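Local coordinates for kinesin-like protein Nod (Drosophila melanogaster, PDB 3DC4), which binds microtubules and hydrolyses ATP through the kinesin motor domain described here, and is required for distributive segregation of non-exchange chromosomes in meiosis, at residues E92-T97 against T301-L306; T115-I120 against H197-G202; H234-I239 against L296-T301. All coordinates share one frame; numbering follows the deposited sequence.

Contact 1 (E92-T97 against T301-L306)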
ATOM      1  N   GLU A  92     -16.247   6.395   4.942  1.00 30.62           N
ATOM      2  CA  GLU A  92     -16.818   6.535   6.276  1.00 31.65           C
ATOM      3  C   GLU A  92     -15.904   7.373   7.159  1.00 31.40           C
ATOM      4  O   GLU A  92     -16.263   7.728   8.280  1.00 33.05           O
ATOM      5  CB  GLU A  92     -17.049   5.161   6.911  1.00 33.72           C
ATOM      6  CG  GLU A  92     -18.125   4.340   6.216  1.00 36.09           C
ATOM      7  CD  GLU A  92     -18.282   2.950   6.803  1.00 40.17           C
ATOM      8  OE1 GLU A  92     -19.048   2.149   6.231  1.00 41.81           O
ATOM      9  OE2 GLU A  92     -17.634   2.652   7.830  1.00 42.64           O
ATOM     10  N   GLY A  93     -14.715   7.687   6.650  1.00 29.40           N
ATOM     11  CA  GLY A  93     -13.785   8.506   7.407  1.00 26.65           C
ATOM     12  C   GLY A  93     -12.584   7.805   8.012  1.00 24.14           C
ATOM     13  O   GLY A  93     -11.780   8.444   8.690  1.00 23.63           O
ATOM     14  N   PHE A  94     -12.436   6.506   7.776  1.00 23.30           N
ATOM     15  CA  PHE A  94     -11.291   5.794   8.336  1.00 23.40           C
ATOM     16  C   PHE A  94     -10.067   5.899   7.423  1.00 21.84           C
ATOM     17  O   PHE A  94     -10.198   5.914   6.200  1.00 21.70           O
ATOM     18  CB  PHE A  94     -11.643   4.317   8.581  1.00 23.93           C
ATOM     19  CG  PHE A  94     -12.796   4.113   9.530  1.00 27.17           C
ATOM     20  CD1 PHE A  94     -14.106   4.096   9.061  1.00 27.31           C
ATOM     21  CD2 PHE A  94     -12.572   3.952  10.894  1.00 27.93           C
ATOM     22  CE1 PHE A  94     -15.179   3.921   9.937  1.00 30.64           C
ATOM     23  CE2 PHE A  94     -13.636   3.775  11.779  1.00 31.00           C
ATOM     24  CZ  PHE A  94     -14.943   3.761  11.299  1.00 30.15           C
ATOM     25  N   GLN A  95      -8.887   6.002   8.028  1.00 22.08           N
ATOM     26  CA  GLN A  95      -7.641   6.085   7.277  1.00 21.60           C
ATOM     27  C   GLN A  95      -7.343   4.670   6.787  1.00 21.43           C
ATOM     28  O   GLN A  95      -7.555   3.703   7.519  1.00 20.84           O
ATOM     29  CB  GLN A  95      -6.504   6.587   8.171  1.00 22.44           C
ATOM     30  CG  GLN A  95      -6.820   7.856   8.964  1.00 21.63           C
ATOM     31  CD  GLN A  95      -7.355   8.981   8.110  1.00 22.58           C
ATOM     32  OE1 GLN A  95      -6.895   9.197   6.982  1.00 19.80           O
ATOM     33  NE2 GLN A  95      -8.330   9.717   8.647  1.00 22.79           N
ATOM     34  N   CYS A  96      -6.864   4.555   5.551  1.00 20.09           N
ATOM     35  CA  CYS A  96      -6.570   3.256   4.948  1.00 19.12           C
ATOM     36  C   CYS A  96      -5.208   3.236   4.269  1.00 19.16           C
ATOM     37  O   CYS A  96      -4.827   4.201   3.604  1.00 18.53           O
ATOM     38  CB  CYS A  96      -7.629   2.904   3.897  1.00 18.93           C
ATOM     39  SG  CYS A  96      -9.327   2.779   4.506  1.00 21.44           S
ATOM     40  N   THR A  97      -4.493   2.123   4.412  1.00 16.82           N
ATOM     41  CA  THR A  97      -3.182   1.976   3.795  1.00 16.96           C
ATOM     42  C   THR A  97      -3.049   0.597   3.147  1.00 16.47           C
ATOM     43  O   THR A  97      -3.333  -0.418   3.771  1.00 16.90           O
ATOM     44  CB  THR A  97      -2.061   2.152   4.834  1.00 16.32           C
ATOM     45  OG1 THR A  97      -2.156   3.462   5.414  1.00 16.44           O
ATOM     46  CG2 THR A  97      -0.694   1.985   4.187  1.00 17.18           C
ATOM     47  N   THR A 301      -3.203   4.904  13.006  1.00 31.37           N
ATOM     48  CA  THR A 301      -3.876   5.221  14.255  1.00 33.70           C
ATOM     49  C   THR A 301      -5.050   4.290  14.518  1.00 34.00           C
ATOM     50  O   THR A 301      -5.371   3.422  13.703  1.00 32.92           O
ATOM     51  CB  THR A 301      -4.385   6.667  14.230  1.00 34.94           C
ATOM     52  OG1 THR A 301      -5.122   6.889  13.021  1.00 37.71           O
ATOM     53  CG2 THR A 301      -3.216   7.638  14.291  1.00 34.61           C
ATOM     54  N   ALA A 302      -5.688   4.473  15.668  1.00 33.79           N
ATOM     55  CA  ALA A 302      -6.826   3.647  16.048  1.00 33.30           C
ATOM     56  C   ALA A 302      -7.910   3.637  14.982  1.00 31.46           C
ATOM     57  O   ALA A 302      -8.169   4.648  14.330  1.00 32.17           O
ATOM     58  CB  ALA A 302      -7.408   4.134  17.373  1.00 33.54           C
ATOM     59  N   GLN A 303      -8.539   2.478  14.821  1.00 28.37           N
ATOM     60  CA  GLN A 303      -9.609   2.290  13.854  1.00 29.06           C
ATOM     61  C   GLN A 303      -9.152   2.827  12.500  1.00 26.39           C
ATOM     62  O   GLN A 303      -9.952   3.386  11.754  1.00 26.50           O
ATOM     63  CB  GLN A 303     -10.724   3.310  14.101  1.00 30.64           C
ATOM     64  CG  GLN A 303     -11.418   3.137  15.447  1.00 35.91           C
ATOM     65  CD  GLN A 303     -12.709   3.924  15.544  1.00 39.04           C
ATOM     66  OE1 GLN A 303     -12.706   5.156  15.499  1.00 41.59           O
ATOM     67  NE2 GLN A 303     -13.823   3.214  15.678  1.00 41.03           N
ATOM     68  N   SER A 304      -7.888   2.620  12.162  1.00 24.11           N
ATOM     69  CA  SER A 304      -7.390   2.727  10.796  1.00 23.97           C
ATOM     70  C   SER A 304      -7.210   1.321  10.231  1.00 22.65           C
ATOM     71  O   SER A 304      -7.202   0.342  10.981  1.00 21.60           O
ATOM     72  CB  SER A 304      -6.072   3.494  10.758  1.00 24.38           C
ATOM     73  OG  SER A 304      -6.296   4.854  11.093  1.00 26.19           O
ATOM     74  N   TYR A 305      -7.076   1.230   8.907  1.00 19.68           N
ATOM     75  CA  TYR A 305      -6.910  -0.049   8.225  1.00 18.58           C
ATOM     76  C   TYR A 305      -5.553  -0.190   7.562  1.00 17.22           C
ATOM     77  O   TYR A 305      -5.079   0.729   6.900  1.00 14.58           O
ATOM     78  CB  TYR A 305      -7.997  -0.232   7.168  1.00 21.23           C
ATOM     79  CG  TYR A 305      -9.377  -0.382   7.748  1.00 23.67           C
ATOM     80  CD1 TYR A 305     -10.084   0.726   8.220  1.00 24.69           C
ATOM     81  CD2 TYR A 305      -9.963  -1.639   7.849  1.00 25.13           C
ATOM     82  CE1 TYR A 305     -11.343   0.580   8.779  1.00 25.34           C
ATOM     83  CE2 TYR A 305     -11.216  -1.802   8.404  1.00 26.29           C
ATOM     84  CZ  TYR A 305     -11.900  -0.693   8.869  1.00 27.32           C
ATOM     85  OH  TYR A 305     -13.141  -0.870   9.433  1.00 28.75           O
ATOM     86  N   LEU A 306      -4.931  -1.352   7.741  1.00 17.00           N
ATOM     87  CA  LEU A 306      -3.625  -1.619   7.153  1.00 18.25           C
ATOM     88  C   LEU A 306      -3.648  -2.952   6.417  1.00 19.25           C
ATOM     89  O   LEU A 306      -3.973  -3.987   6.997  1.00 18.36           O
ATOM     90  CB  LEU A 306      -2.552  -1.636   8.249  1.00 20.26           C
ATOM     91  CG  LEU A 306      -1.113  -2.002   7.872  1.00 19.40           C
ATOM     92  CD1 LEU A 306      -0.606  -1.070   6.791  1.00 22.13           C
ATOM     93  CD2 LEU A 306      -0.223  -1.925   9.111  1.00 21.49           C
TER
HETATM   94  O   HOH W   1      -9.005   5.794  10.922  1.00 20.22           O
HETATM   95  O   HOH W   2      -4.011   3.146   7.331  1.00 22.82           O

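Contact 2 (T115-I120 against H197-G202)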
ATOM      1  N   THR A 115       1.846   3.020 -12.653  1.00 34.10           N
ATOM      2  CA  THR A 115       2.100   3.494 -14.007  1.00 35.19           C
ATOM      3  C   THR A 115       0.902   4.297 -14.507  1.00 35.98           C
ATOM      4  O   THR A 115      -0.244   3.939 -14.249  1.00 34.65           O
ATOM      5  CB  THR A 115       2.348   2.311 -14.970  1.00 35.25           C
ATOM      6  OG1 THR A 115       3.498   1.576 -14.535  1.00 36.04           O
ATOM      7  CG2 THR A 115       2.589   2.815 -16.395  1.00 36.40           C
ATOM      8  N   PRO A 116       1.153   5.406 -15.225  1.00 37.16           N
ATOM      9  CA  PRO A 116       0.065   6.240 -15.748  1.00 37.03           C
ATOM     10  C   PRO A 116      -0.969   5.402 -16.498  1.00 37.42           C
ATOM     11  O   PRO A 116      -0.648   4.737 -17.482  1.00 38.84           O
ATOM     12  CB  PRO A 116       0.796   7.226 -16.653  1.00 37.73           C
ATOM     13  CG  PRO A 116       2.098   7.418 -15.935  1.00 37.20           C
ATOM     14  CD  PRO A 116       2.468   6.001 -15.529  1.00 37.15           C
ATOM     15  N   PRO A 117      -2.229   5.427 -16.035  1.00 37.75           N
ATOM     16  CA  PRO A 117      -3.353   4.687 -16.616  1.00 38.36           C
ATOM     17  C   PRO A 117      -3.458   4.772 -18.138  1.00 39.27           C
ATOM     18  O   PRO A 117      -3.713   3.768 -18.803  1.00 37.20           O
ATOM     19  CB  PRO A 117      -4.561   5.306 -15.921  1.00 39.49           C
ATOM     20  CG  PRO A 117      -4.022   5.643 -14.576  1.00 38.36           C
ATOM     21  CD  PRO A 117      -2.690   6.262 -14.912  1.00 38.24           C
ATOM     22  N   GLY A 118      -3.266   5.973 -18.678  1.00 39.51           N
ATOM     23  CA  GLY A 118      -3.349   6.164 -20.115  1.00 40.97           C
ATOM     24  C   GLY A 118      -2.535   5.162 -20.910  1.00 41.35           C
ATOM     25  O   GLY A 118      -3.000   4.639 -21.919  1.00 41.43           O
ATOM     26  N   GLU A 119      -1.318   4.891 -20.457  1.00 43.31           N
ATOM     27  CA  GLU A 119      -0.439   3.948 -21.139  1.00 44.09           C
ATOM     28  C   GLU A 119      -0.511   2.542 -20.544  1.00 43.40           C
ATOM     29  O   GLU A 119       0.512   1.879 -20.380  1.00 45.87           O
ATOM     30  CB  GLU A 119       1.004   4.459 -21.089  1.00 46.56           C
ATOM     31  CG  GLU A 119       1.461   4.887 -19.704  1.00 49.47           C
ATOM     32  CD  GLU A 119       2.891   5.393 -19.687  1.00 52.01           C
ATOM     33  OE1 GLU A 119       3.817   4.576 -19.885  1.00 53.23           O
ATOM     34  OE2 GLU A 119       3.089   6.612 -19.479  1.00 53.41           O
ATOM     35  N   ILE A 120      -1.723   2.091 -20.231  1.00 39.43           N
ATOM     36  CA  ILE A 120      -1.928   0.767 -19.647  1.00 36.39           C
ATOM     37  C   ILE A 120      -3.212   0.131 -20.173  1.00 33.98           C
ATOM     38  O   ILE A 120      -4.258   0.771 -20.194  1.00 32.93           O
ATOM     39  CB  ILE A 120      -2.037   0.842 -18.095  1.00 35.63           C
ATOM     40  CG1 ILE A 120      -0.723   1.341 -17.496  1.00 35.54           C
ATOM     41  CG2 ILE A 120      -2.389  -0.521 -17.525  1.00 34.92           C
ATOM     42  CD1 ILE A 120       0.455   0.429 -17.766  1.00 36.28           C
ATOM     43  N   HIS A 197      -2.273  12.577 -14.793  1.00 28.49           N
ATOM     44  CA  HIS A 197      -1.396  13.742 -14.716  1.00 29.86           C
ATOM     45  C   HIS A 197      -0.462  13.686 -13.510  1.00 29.42           C
ATOM     46  O   HIS A 197       0.752  13.842 -13.658  1.00 29.69           O
ATOM     47  CB  HIS A 197      -2.227  15.027 -14.658  1.00 33.41           C
ATOM     48  CG  HIS A 197      -1.419  16.262 -14.390  1.00 36.56           C
ATOM     49  ND1 HIS A 197      -0.454  16.721 -15.258  1.00 38.18           N
ATOM     50  CD2 HIS A 197      -1.433  17.129 -13.349  1.00 38.30           C
ATOM     51  CE1 HIS A 197       0.093  17.821 -14.765  1.00 38.90           C
ATOM     52  NE2 HIS A 197      -0.484  18.088 -13.608  1.00 38.69           N
ATOM     53  N   ILE A 198      -1.021  13.462 -12.319  1.00 27.86           N
ATOM     54  CA  ILE A 198      -0.197  13.417 -11.114  1.00 28.35           C
ATOM     55  C   ILE A 198       0.815  12.278 -11.147  1.00 27.68           C
ATOM     56  O   ILE A 198       1.936  12.425 -10.654  1.00 28.54           O
ATOM     57  CB  ILE A 198      -1.056  13.317  -9.807  1.00 28.53           C
ATOM     58  CG1 ILE A 198      -1.626  11.909  -9.626  1.00 30.14           C
ATOM     59  CG2 ILE A 198      -2.171  14.346  -9.838  1.00 29.94           C
ATOM     60  CD1 ILE A 198      -0.826  11.050  -8.646  1.00 27.28           C
ATOM     61  N   LEU A 199       0.435  11.144 -11.729  1.00 27.82           N
ATOM     62  CA  LEU A 199       1.353  10.011 -11.806  1.00 27.28           C
ATOM     63  C   LEU A 199       2.481  10.294 -12.787  1.00 29.69           C
ATOM     64  O   LEU A 199       3.636   9.949 -12.537  1.00 28.48           O
ATOM     65  CB  LEU A 199       0.613   8.739 -12.224  1.00 28.57           C
ATOM     66  CG  LEU A 199      -0.315   8.139 -11.171  1.00 28.29           C
ATOM     67  CD1 LEU A 199      -0.980   6.889 -11.726  1.00 27.22           C
ATOM     68  CD2 LEU A 199       0.501   7.803  -9.921  1.00 30.54           C
ATOM     69  N   GLU A 200       2.138  10.929 -13.902  1.00 30.53           N
ATOM     70  CA  GLU A 200       3.124  11.267 -14.918  1.00 34.01           C
ATOM     71  C   GLU A 200       4.061  12.343 -14.372  1.00 33.54           C
ATOM     72  O   GLU A 200       5.283  12.255 -14.514  1.00 32.27           O
ATOM     73  CB  GLU A 200       2.423  11.774 -16.182  1.00 38.28           C
ATOM     74  CG  GLU A 200       3.355  12.111 -17.333  1.00 42.94           C
ATOM     75  CD  GLU A 200       2.607  12.645 -18.544  1.00 47.20           C
ATOM     76  OE1 GLU A 200       1.810  11.882 -19.137  1.00 48.20           O
ATOM     77  OE2 GLU A 200       2.811  13.829 -18.903  1.00 49.00           O
ATOM     78  N   LEU A 201       3.478  13.357 -13.740  1.00 34.19           N
ATOM     79  CA  LEU A 201       4.257  14.447 -13.164  1.00 34.85           C
ATOM     80  C   LEU A 201       5.197  13.917 -12.092  1.00 35.16           C
ATOM     81  O   LEU A 201       6.391  14.225 -12.086  1.00 36.03           O
ATOM     82  CB  LEU A 201       3.323  15.495 -12.553  1.00 36.66           C
ATOM     83  CG  LEU A 201       3.977  16.631 -11.762  1.00 37.39           C
ATOM     84  CD1 LEU A 201       4.795  17.513 -12.696  1.00 37.79           C
ATOM     85  CD2 LEU A 201       2.900  17.447 -11.071  1.00 37.15           C
ATOM     86  N   GLY A 202       4.650  13.118 -11.184  1.00 34.97           N
ATOM     87  CA  GLY A 202       5.452  12.560 -10.114  1.00 35.45           C
ATOM     88  C   GLY A 202       6.559  11.654 -10.617  1.00 36.20           C
ATOM     89  O   GLY A 202       7.678  11.681 -10.103  1.00 35.77           O
TER

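Contact 3 (H234-I239 against L296-T301)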
ATOM      1  N   HIS A 234     -11.315  14.203   6.953  1.00 26.83           N
ATOM      2  CA  HIS A 234     -10.190  13.989   6.054  1.00 25.12           C
ATOM      3  C   HIS A 234      -9.746  12.542   6.214  1.00 23.81           C
ATOM      4  O   HIS A 234      -9.226  12.152   7.267  1.00 23.36           O
ATOM      5  CB  HIS A 234      -9.034  14.929   6.406  1.00 21.96           C
ATOM      6  CG  HIS A 234      -7.802  14.726   5.578  1.00 20.20           C
ATOM      7  ND1 HIS A 234      -6.622  15.386   5.838  1.00 21.81           N
ATOM      8  CD2 HIS A 234      -7.567  13.946   4.495  1.00 19.57           C
ATOM      9  CE1 HIS A 234      -5.711  15.022   4.952  1.00 21.44           C
ATOM     10  NE2 HIS A 234      -6.259  14.150   4.126  1.00 20.44           N
ATOM     11  N   SER A 235      -9.976  11.741   5.181  1.00 22.19           N
ATOM     12  CA  SER A 235      -9.572  10.345   5.219  1.00 23.34           C
ATOM     13  C   SER A 235      -8.594  10.130   4.081  1.00 22.15           C
ATOM     14  O   SER A 235      -8.659  10.800   3.048  1.00 20.74           O
ATOM     15  CB  SER A 235     -10.782   9.414   5.090  1.00 22.27           C
ATOM     16  OG  SER A 235     -11.581   9.740   3.966  1.00 27.13           O
ATOM     17  N   ARG A 236      -7.674   9.202   4.284  1.00 20.02           N
ATOM     18  CA  ARG A 236      -6.654   8.941   3.292  1.00 18.83           C
ATOM     19  C   ARG A 236      -6.604   7.493   2.858  1.00 19.48           C
ATOM     20  O   ARG A 236      -6.849   6.588   3.652  1.00 18.64           O
ATOM     21  CB  ARG A 236      -5.274   9.298   3.859  1.00 20.11           C
ATOM     22  CG  ARG A 236      -5.145  10.669   4.529  1.00 20.36           C
ATOM     23  CD  ARG A 236      -3.824  10.744   5.312  1.00 21.16           C
ATOM     24  NE  ARG A 236      -3.583  12.031   5.964  1.00 23.35           N
ATOM     25  CZ  ARG A 236      -4.239  12.470   7.035  1.00 22.82           C
ATOM     26  NH1 ARG A 236      -3.940  13.656   7.554  1.00 24.61           N
ATOM     27  NH2 ARG A 236      -5.193  11.728   7.588  1.00 23.00           N
ATOM     28  N   MET A 237      -6.305   7.285   1.583  1.00 17.92           N
ATOM     29  CA  MET A 237      -6.111   5.942   1.073  1.00 17.28           C
ATOM     30  C   MET A 237      -4.681   5.990   0.574  1.00 16.09           C
ATOM     31  O   MET A 237      -4.406   6.514  -0.502  1.00 17.02           O
ATOM     32  CB  MET A 237      -7.039   5.578  -0.091  1.00 18.65           C
ATOM     33  CG  MET A 237      -6.579   4.282  -0.767  1.00 23.66           C
ATOM     34  SD  MET A 237      -7.865   3.250  -1.463  1.00 26.75           S
ATOM     35  CE  MET A 237      -8.671   2.589   0.027  1.00 27.49           C
ATOM     36  N   ASN A 238      -3.774   5.464   1.386  1.00 15.91           N
ATOM     37  CA  ASN A 238      -2.362   5.445   1.057  1.00 15.38           C
ATOM     38  C   ASN A 238      -2.015   4.202   0.256  1.00 15.38           C
ATOM     39  O   ASN A 238      -2.161   3.080   0.742  1.00 16.14           O
ATOM     40  CB  ASN A 238      -1.523   5.433   2.332  1.00 16.33           C
ATOM     41  CG  ASN A 238      -1.841   6.597   3.252  1.00 16.52           C
ATOM     42  OD1 ASN A 238      -1.668   7.760   2.880  1.00 19.42           O
ATOM     43  ND2 ASN A 238      -2.320   6.291   4.450  1.00 17.43           N
ATOM     44  N   ILE A 239      -1.548   4.411  -0.966  1.00 12.88           N
ATOM     45  CA  ILE A 239      -1.136   3.320  -1.826  1.00 15.25           C
ATOM     46  C   ILE A 239       0.380   3.368  -1.789  1.00 16.06           C
ATOM     47  O   ILE A 239       1.007   4.270  -2.364  1.00 16.82           O
ATOM     48  CB  ILE A 239      -1.645   3.513  -3.270  1.00 15.34           C
ATOM     49  CG1 ILE A 239      -3.176   3.557  -3.264  1.00 17.75           C
ATOM     50  CG2 ILE A 239      -1.167   2.369  -4.156  1.00 16.70           C
ATOM     51  CD1 ILE A 239      -3.830   2.330  -2.643  1.00 16.87           C
ATOM     52  N   LEU A 296       3.309   8.133   7.352  1.00 25.81           N
ATOM     53  CA  LEU A 296       2.006   7.498   7.499  1.00 24.39           C
ATOM     54  C   LEU A 296       1.498   7.534   8.944  1.00 23.90           C
ATOM     55  O   LEU A 296       0.559   6.829   9.291  1.00 21.94           O
ATOM     56  CB  LEU A 296       2.078   6.043   7.006  1.00 25.47           C
ATOM     57  CG  LEU A 296       2.525   5.834   5.551  1.00 28.12           C
ATOM     58  CD1 LEU A 296       2.646   4.348   5.257  1.00 27.23           C
ATOM     59  CD2 LEU A 296       1.523   6.490   4.598  1.00 27.52           C
ATOM     60  N   GLN A 297       2.107   8.368   9.780  1.00 25.73           N
ATOM     61  CA  GLN A 297       1.713   8.466  11.183  1.00 25.74           C
ATOM     62  C   GLN A 297       0.224   8.718  11.389  1.00 24.41           C
ATOM     63  O   GLN A 297      -0.404   8.085  12.237  1.00 25.80           O
ATOM     64  CB  GLN A 297       2.502   9.574  11.873  1.00 28.97           C
ATOM     65  CG  GLN A 297       2.363   9.555  13.378  1.00 32.71           C
ATOM     66  CD  GLN A 297       3.144  10.664  14.028  1.00 35.63           C
ATOM     67  OE1 GLN A 297       4.257  10.973  13.607  1.00 38.15           O
ATOM     68  NE2 GLN A 297       2.572  11.270  15.064  1.00 36.68           N
ATOM     69  N   ALA A 298      -0.336   9.646  10.618  1.00 24.88           N
ATOM     70  CA  ALA A 298      -1.751   9.977  10.730  1.00 25.55           C
ATOM     71  C   ALA A 298      -2.640   8.824  10.278  1.00 25.70           C
ATOM     72  O   ALA A 298      -3.810   8.761  10.645  1.00 25.61           O
ATOM     73  CB  ALA A 298      -2.066  11.228   9.911  1.00 25.22           C
ATOM     74  N   SER A 299      -2.093   7.916   9.476  1.00 25.68           N
ATOM     75  CA  SER A 299      -2.880   6.788   8.997  1.00 25.39           C
ATOM     76  C   SER A 299      -2.685   5.535   9.848  1.00 26.93           C
ATOM     77  O   SER A 299      -3.472   4.595   9.762  1.00 28.82           O
ATOM     78  CB  SER A 299      -2.545   6.496   7.533  1.00 23.72           C
ATOM     79  OG  SER A 299      -2.938   7.591   6.722  1.00 20.91           O
ATOM     80  N   LEU A 300      -1.640   5.536  10.670  1.00 26.96           N
ATOM     81  CA  LEU A 300      -1.343   4.413  11.550  1.00 28.33           C
ATOM     82  C   LEU A 300      -1.894   4.708  12.940  1.00 29.41           C
ATOM     83  O   LEU A 300      -1.157   4.756  13.923  1.00 30.48           O
ATOM     84  CB  LEU A 300       0.172   4.189  11.619  1.00 25.73           C
ATOM     85  CG  LEU A 300       0.813   3.721  10.307  1.00 26.77           C
ATOM     86  CD1 LEU A 300       2.319   3.627  10.456  1.00 26.28           C
ATOM     87  CD2 LEU A 300       0.221   2.363   9.924  1.00 26.57           C
ATOM     88  N   THR A 301      -3.203   4.904  13.006  1.00 31.37           N
ATOM     89  CA  THR A 301      -3.876   5.221  14.255  1.00 33.70           C
ATOM     90  C   THR A 301      -5.050   4.290  14.518  1.00 34.00           C
ATOM     91  O   THR A 301      -5.371   3.422  13.703  1.00 32.92           O
ATOM     92  CB  THR A 301      -4.385   6.667  14.230  1.00 34.94           C
ATOM     93  OG1 THR A 301      -5.122   6.889  13.021  1.00 37.71           O
ATOM     94  CG2 THR A 301      -3.216   7.638  14.291  1.00 34.61           C
TER

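Contact 1 (E92-T97 against T301-L306)
Phe94 and Tyr305 meet as an offset edge-to-face pair: the Tyr305 edge is directed at the Phe94 face, with planes at 88° and centroids 5.9 Å apart. Tyr305 CE1 does the touching, 3.8 Å from Phe94 CB and 3.9 Å from Phe94 CG. Phe94 has CG beside its backbone N and anti to the carbonyl carbon (chi1 -59°), which sets the ring against Gln303, its CE2 3.8 Å from Gln303 CB. Cys96 SG approaches the Tyr305 ring obliquely, 5.2 Å from the centroid, a sulfur-aromatic contact. Lys89 of helix 84-92 touches both, so that helix packs on the face that carries the Cys96 and Tyr305 side chains. Thr97 and Leu306 point side by side to the other face, where Leu306 meets helix 267-279.

Tyr305 N donates to Gln95 O at 2.9 Å, nearly straight at 165°, and Thr97 N donates to Tyr305 O. One water bridges Gln95 N, Gln303 O and Ser304 OG; another links Thr97 OG1, itself bonded to Asn238 ND2, to Tyr305 O. The Gln95 amide turns to strand 234-241, where its NE2 bonds His234 O. Two adjacent parallel bridges, Cys96 with Tyr305 and Thr97 with Leu306, mark the start of neighbouring strands in the central sheet of the kinesin motor domain.

Contact 2 (T115-I120 against H197-G202)
Leu199 reaches from helix 192-204 over the Pro116-Pro117 pair, its CD1 lying 3.7 Å from Pro117 CD. The two side chains cross at about a right angle, and CD1 is the leucine atom that meets the ring. Leu199 CG sits beside its backbone N (chi1 -72°) and chi2 is extended, which carries CD1 outward to the loop; the same methyl is 4.0 Å from Thr115 O. Pro116 touches closer to the helix backbone: its CG is 4.2 Å from Leu199 CB and 4.1 Å from Glu200 N.

No hydrogen bond crosses between the segments, and they bury just 163 Å² together, evidence for a small apolar contact. The carboxylate of Glu200 is engaged along its own helix in a salt bridge with Arg204. On the loop side, Glu119 N bonds Pro116 O at 3.1 Å, closing the turn that carries both prolines. Leu128 of helix 127-141 also touches Leu199, while Pro129 and His196 pack on Pro117. The Thr115 side chain is about 7 Å from the bound ADP. The contact is loop-on-helix packing in the kinesin motor domain, joining helix 192-204 to the proline-containing connection between the helix that begins at the P-loop, 108-112, and helix 127-141.

Contact 3 (H234-I239 against L296-T301)
Asn238 and Ser299 join a central strand of the kinesin motor-domain sheet, 234-241, to the loop that leads from helix 291-295 into strand 305-312. From the strand, Asn238 CB first passes Leu296 CD2 at 3.9 Å. CG comes nearer to that same methyl, at 3.6 Å, as the two side chains slide past each other in opposite directions. At the tip, ND2 donates to Ser299 OG over 2.7 Å with an angle of 151° at the hydrogen; the oxygen is only 4° out of the amide plane, as expected for a donor of this kind. ND2 also bonds Thr97 OG1, and OD1 bonds Thr225 OG1, so three hydroxyls fix the rotation of this buried amide. A leucine in its place would probably leave the hydroxyls of Ser299, Thr97 and Thr225 without their amide partner.

Two residues earlier on the same side of the strand, Arg236 runs extended from CG to NE. Its CD packs 3.6 Å from Ser299 OG, next to the asparagine bond. The guanidinium is then sandwiched: the His234 ring lies against one face, with CE1 offset toward the rim, and on the opposite face Ala298 CB stands over the centre, 3.8 Å from Arg236 CZ.

How the contacts relate
Contacts 1 and 3 hold one region of the central sheet, their centres about 6 Å apart, and their segments meet at Thr301. Strand 96-101 lies between strands 305-312 and 234-241: it pairs with the first in contact 1 and with the second, the strand of contact 3, through Cys96 O to Asn238 N at 2.8 Å. Their chemistry differs accordingly: contact 1 combines backbone bonds, aromatic packing and water at a partly buried strand start, whereas contact 3 is buried and rests on side chains alone, one amide-hydroxyl bond beside apolar packing. Contact 2 is remote, its centre about 26 Å from that of contact 1 and 22 Å from that of contact 3. Partly buried and apolar, it joins a loop to a helix near the nucleotide.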